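Local atomic coordinates of hydrogenase expression/formation protein (HypB) (Archaeoglobus fulgidus, PDB entry 2WSM), a protein that probably binds and hydrolyses GTP, dimerising in a GTP-dependent way, as a metal-binding maturation factor of hydrogenase. Residues R49-I54 against R77-K82. Residues are numbered along the deposited sequence; the frame is centred on the assembly and turned at random.
Sequences RTIERI and RRFGIK
I51 and E52, neighbours near the C-terminal end of helix 43-54, meet the loop between helix 70-77 and strand 82-85 through two side chains, F79 and I81. The I51 branch that does the touching is CG2, which lies anti to the backbone N (the other branch, CG1, has chi1 -69°) and stands 3.7 Å from CD1 of I81 and equally near its CG1. The same methyl also meets the root of F79, with I51 CG2 to F79 CB at 4.0 Å, so it serves both loop residues. E52 takes the far end of the ring: its CG approaches CZ of F79 to 3.2 Å, and the extended chain beyond carries the carboxylate past the ring, their planes 34° apart. Contact with F79 is therefore made mainly by the aliphatic part of E52, while OE2 forms a salt bridge with R75 on helix 70-77. An alanine at E52 would remove both the methylene against CZ and the carboxylate, and would probably leave R75 without this partner and the F79 ring freer to turn. The loop itself turns through a type I beta turn, R77 to G80, closed by G80 N to R77 O at 2.9 Å. Within this P-loop NTPase-type domain, the contact joins the C-terminal end of helix 43-54 to the loop that leads from helix 70-77 into strand 82-85; its chemistry implies an apolar cluster at I51, bordered by the carboxylate of E52, whose charge is met by R75 outside both segments.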
ATOM      1  N   ARG A  49     -21.058   3.165  16.067  1.00 28.87           N
ATOM      2  CA  ARG A  49     -22.309   3.852  15.757  1.00 28.81           C
ATOM      3  C   ARG A  49     -23.237   2.959  14.938  1.00 25.09           C
ATOM      4  O   ARG A  49     -24.442   2.948  15.148  1.00 33.02           O
ATOM      5  CB  ARG A  49     -22.043   5.177  15.031  1.00 28.62           C
ATOM      6  CG  ARG A  49     -21.302   6.223  15.869  1.00 33.74           C
ATOM      7  CD  ARG A  49     -22.186   6.784  16.990  1.00 39.24           C
ATOM      8  NE  ARG A  49     -23.540   7.032  16.512  1.00 40.60           N
ATOM      9  CZ  ARG A  49     -23.953   8.180  15.988  1.00 44.51           C
ATOM     10  NH1 ARG A  49     -23.119   9.203  15.897  1.00 44.09           N
ATOM     11  NH2 ARG A  49     -25.206   8.305  15.565  1.00 45.27           N
ATOM     12  N   THR A  50     -22.671   2.198  14.012  1.00 25.85           N
ATOM     13  CA  THR A  50     -23.459   1.266  13.214  1.00 28.95           C
ATOM     14  C   THR A  50     -24.097   0.198  14.095  1.00 28.32           C
ATOM     15  O   THR A  50     -25.282  -0.107  13.976  1.00 29.38           O
ATOM     16  CB  THR A  50     -22.583   0.545  12.187  1.00 22.72           C
ATOM     17  OG1 THR A  50     -22.024   1.498  11.279  1.00 22.09           O
ATOM     18  CG2 THR A  50     -23.395  -0.492  11.422  1.00 23.85           C
ATOM     19  N   ILE A  51     -23.280  -0.386  14.961  1.00 29.98           N
ATOM     20  CA  ILE A  51     -23.734  -1.416  15.873  1.00 30.39           C
ATOM     21  C   ILE A  51     -24.869  -0.876  16.741  1.00 34.38           C
ATOM     22  O   ILE A  51     -25.862  -1.564  16.982  1.00 29.33           O
ATOM     23  CB  ILE A  51     -22.559  -1.923  16.731  1.00 31.91           C
ATOM     24  CG1 ILE A  51     -21.576  -2.692  15.841  1.00 25.56           C
ATOM     25  CG2 ILE A  51     -23.052  -2.797  17.878  1.00 32.68           C
ATOM     26  CD1 ILE A  51     -20.222  -2.882  16.459  1.00 30.89           C
ATOM     27  N   GLU A  52     -24.730   0.375  17.166  1.00 32.45           N
ATOM     28  CA  GLU A  52     -25.716   1.007  18.031  1.00 35.25           C
ATOM     29  C   GLU A  52     -27.046   1.232  17.325  1.00 37.35           C
ATOM     30  O   GLU A  52     -28.106   1.093  17.931  1.00 38.37           O
ATOM     31  CB  GLU A  52     -25.174   2.321  18.584  1.00 34.19           C
ATOM     32  CG  GLU A  52     -24.211   2.128  19.739  1.00 39.20           C
ATOM     33  CD  GLU A  52     -23.205   3.254  19.877  1.00 45.09           C
ATOM     34  OE1 GLU A  52     -23.545   4.413  19.550  1.00 45.32           O
ATOM     35  OE2 GLU A  52     -22.070   2.970  20.321  1.00 48.81           O
ATOM     36  N   ARG A  53     -26.987   1.562  16.041  1.00 35.07           N
ATOM     37  CA  ARG A  53     -28.187   1.921  15.298  1.00 36.97           C
ATOM     38  C   ARG A  53     -28.996   0.713  14.816  1.00 33.32           C
ATOM     39  O   ARG A  53     -30.218   0.705  14.923  1.00 46.77           O
ATOM     40  CB  ARG A  53     -27.840   2.850  14.127  1.00 33.88           C
ATOM     41  CG  ARG A  53     -28.928   2.955  13.065  1.00 36.02           C
ATOM     42  CD  ARG A  53     -30.157   3.710  13.563  1.00 40.58           C
ATOM     43  NE  ARG A  53     -29.827   5.074  13.971  1.00 41.25           N
ATOM     44  CZ  ARG A  53     -29.914   6.141  13.181  1.00 42.49           C
ATOM     45  NH1 ARG A  53     -29.592   7.342  13.649  1.00 40.90           N
ATOM     46  NH2 ARG A  53     -30.322   6.014  11.925  1.00 44.97           N
ATOM     47  N   ILE A  54     -28.324  -0.305  14.296  1.00 33.56           N
ATOM     48  CA  ILE A  54     -29.032  -1.449  13.717  1.00 37.96           C
ATOM     49  C   ILE A  54     -28.661  -2.797  14.336  1.00 34.38           C
ATOM     50  O   ILE A  54     -29.055  -3.842  13.821  1.00 33.96           O
ATOM     51  CB  ILE A  54     -28.815  -1.546  12.184  1.00 39.19           C
ATOM     52  CG1 ILE A  54     -27.321  -1.596  11.856  1.00 28.88           C
ATOM     53  CG2 ILE A  54     -29.514  -0.392  11.459  1.00 35.44           C
ATOM     54  CD1 ILE A  54     -27.021  -1.979  10.423  1.00 29.76           C
ATOM     55  N   ARG A  77     -17.995  -4.483  22.490  1.00 46.79           N
ATOM     56  CA  ARG A  77     -18.379  -5.750  23.099  1.00 51.29           C
ATOM     57  C   ARG A  77     -19.605  -5.594  23.998  1.00 57.38           C
ATOM     58  O   ARG A  77     -20.322  -6.557  24.269  1.00 55.89           O
ATOM     59  CB  ARG A  77     -17.206  -6.333  23.889  1.00 52.02           C
ATOM     60  CG  ARG A  77     -16.180  -7.040  23.020  1.00 52.36           C
ATOM     61  CD  ARG A  77     -14.823  -7.116  23.694  1.00 54.89           C
ATOM     62  NE  ARG A  77     -13.792  -7.572  22.764  1.00 57.71           N
ATOM     63  CZ  ARG A  77     -12.483  -7.441  22.967  1.00 60.95           C
ATOM     64  NH1 ARG A  77     -12.032  -6.861  24.072  1.00 60.03           N
ATOM     65  NH2 ARG A  77     -11.623  -7.886  22.058  1.00 56.83           N
ATOM     66  N   ARG A  78     -19.847  -4.366  24.441  1.00 52.13           N
ATOM     67  CA  ARG A  78     -20.926  -4.080  25.371  1.00 52.08           C
ATOM     68  C   ARG A  78     -22.291  -4.489  24.827  1.00 55.97           C
ATOM     69  O   ARG A  78     -23.200  -4.810  25.594  1.00 53.82           O
ATOM     70  CB  ARG A  78     -20.925  -2.594  25.716  1.00 52.88           C
ATOM     71  CG  ARG A  78     -22.081  -2.143  26.590  1.00 59.71           C
ATOM     72  CD  ARG A  78     -22.052  -0.638  26.717  1.00 57.82           C
ATOM     73  NE  ARG A  78     -20.678  -0.166  26.856  1.00 60.93           N
ATOM     74  CZ  ARG A  78     -20.308   1.102  26.732  1.00 63.80           C
ATOM     75  NH1 ARG A  78     -21.218   2.029  26.462  1.00 68.05           N
ATOM     76  NH2 ARG A  78     -19.033   1.441  26.875  1.00 54.71           N
ATOM     77  N   PHE A  79     -22.432  -4.478  23.505  1.00 55.06           N
ATOM     78  CA  PHE A  79     -23.705  -4.817  22.878  1.00 54.20           C
ATOM     79  C   PHE A  79     -23.817  -6.312  22.598  1.00 52.81           C
ATOM     80  O   PHE A  79     -24.628  -6.746  21.778  1.00 56.03           O
ATOM     81  CB  PHE A  79     -23.919  -4.002  21.595  1.00 52.83           C
ATOM     82  CG  PHE A  79     -24.121  -2.533  21.840  1.00 54.95           C
ATOM     83  CD1 PHE A  79     -25.383  -2.036  22.132  1.00 57.51           C
ATOM     84  CD2 PHE A  79     -23.051  -1.652  21.791  1.00 50.01           C
ATOM     85  CE1 PHE A  79     -25.577  -0.684  22.367  1.00 56.67           C
ATOM     86  CE2 PHE A  79     -23.237  -0.299  22.024  1.00 50.93           C
ATOM     87  CZ  PHE A  79     -24.501   0.186  22.314  1.00 53.56           C
ATOM     88  N   GLY A  80     -23.000  -7.098  23.290  1.00 50.77           N
ATOM     89  CA  GLY A  80     -23.037  -8.540  23.150  1.00 49.80           C
ATOM     90  C   GLY A  80     -22.537  -8.961  21.787  1.00 51.06           C
ATOM     91  O   GLY A  80     -22.528 -10.146  21.450  1.00 54.30           O
ATOM     92  N   ILE A  81     -22.121  -7.978  21.001  1.00 48.80           N
ATOM     93  CA  ILE A  81     -21.551  -8.222  19.682  1.00 45.30           C
ATOM     94  C   ILE A  81     -20.263  -9.032  19.780  1.00 42.82           C
ATOM     95  O   ILE A  81     -19.423  -8.783  20.645  1.00 46.17           O
ATOM     96  CB  ILE A  81     -21.274  -6.885  18.950  1.00 46.33           C
ATOM     97  CG1 ILE A  81     -22.487  -6.475  18.119  1.00 40.86           C
ATOM     98  CG2 ILE A  81     -20.039  -6.978  18.065  1.00 35.66           C
ATOM     99  CD1 ILE A  81     -23.725  -6.238  18.932  1.00 45.40           C
ATOM    100  N   LYS A  82     -20.115 -10.014  18.898  1.00 41.28           N
ATOM    101  CA  LYS A  82     -18.851 -10.723  18.781  1.00 39.76           C
ATOM    102  C   LYS A  82     -17.814  -9.777  18.179  1.00 39.41           C
ATOM    103  O   LYS A  82     -18.059  -9.148  17.149  1.00 32.03           O
ATOM    104  CB  LYS A  82     -19.012 -11.958  17.901  1.00 42.06           C
ATOM    105  CG  LYS A  82     -20.065 -12.944  18.387  1.00 51.69           C
ATOM    106  CD  LYS A  82     -20.196 -14.129  17.435  1.00 51.79           C
ATOM    107  CE  LYS A  82     -21.115 -15.204  18.003  1.00 55.62           C
ATOM    108  NZ  LYS A  82     -22.497 -14.691  18.231  1.00 57.64           N
TER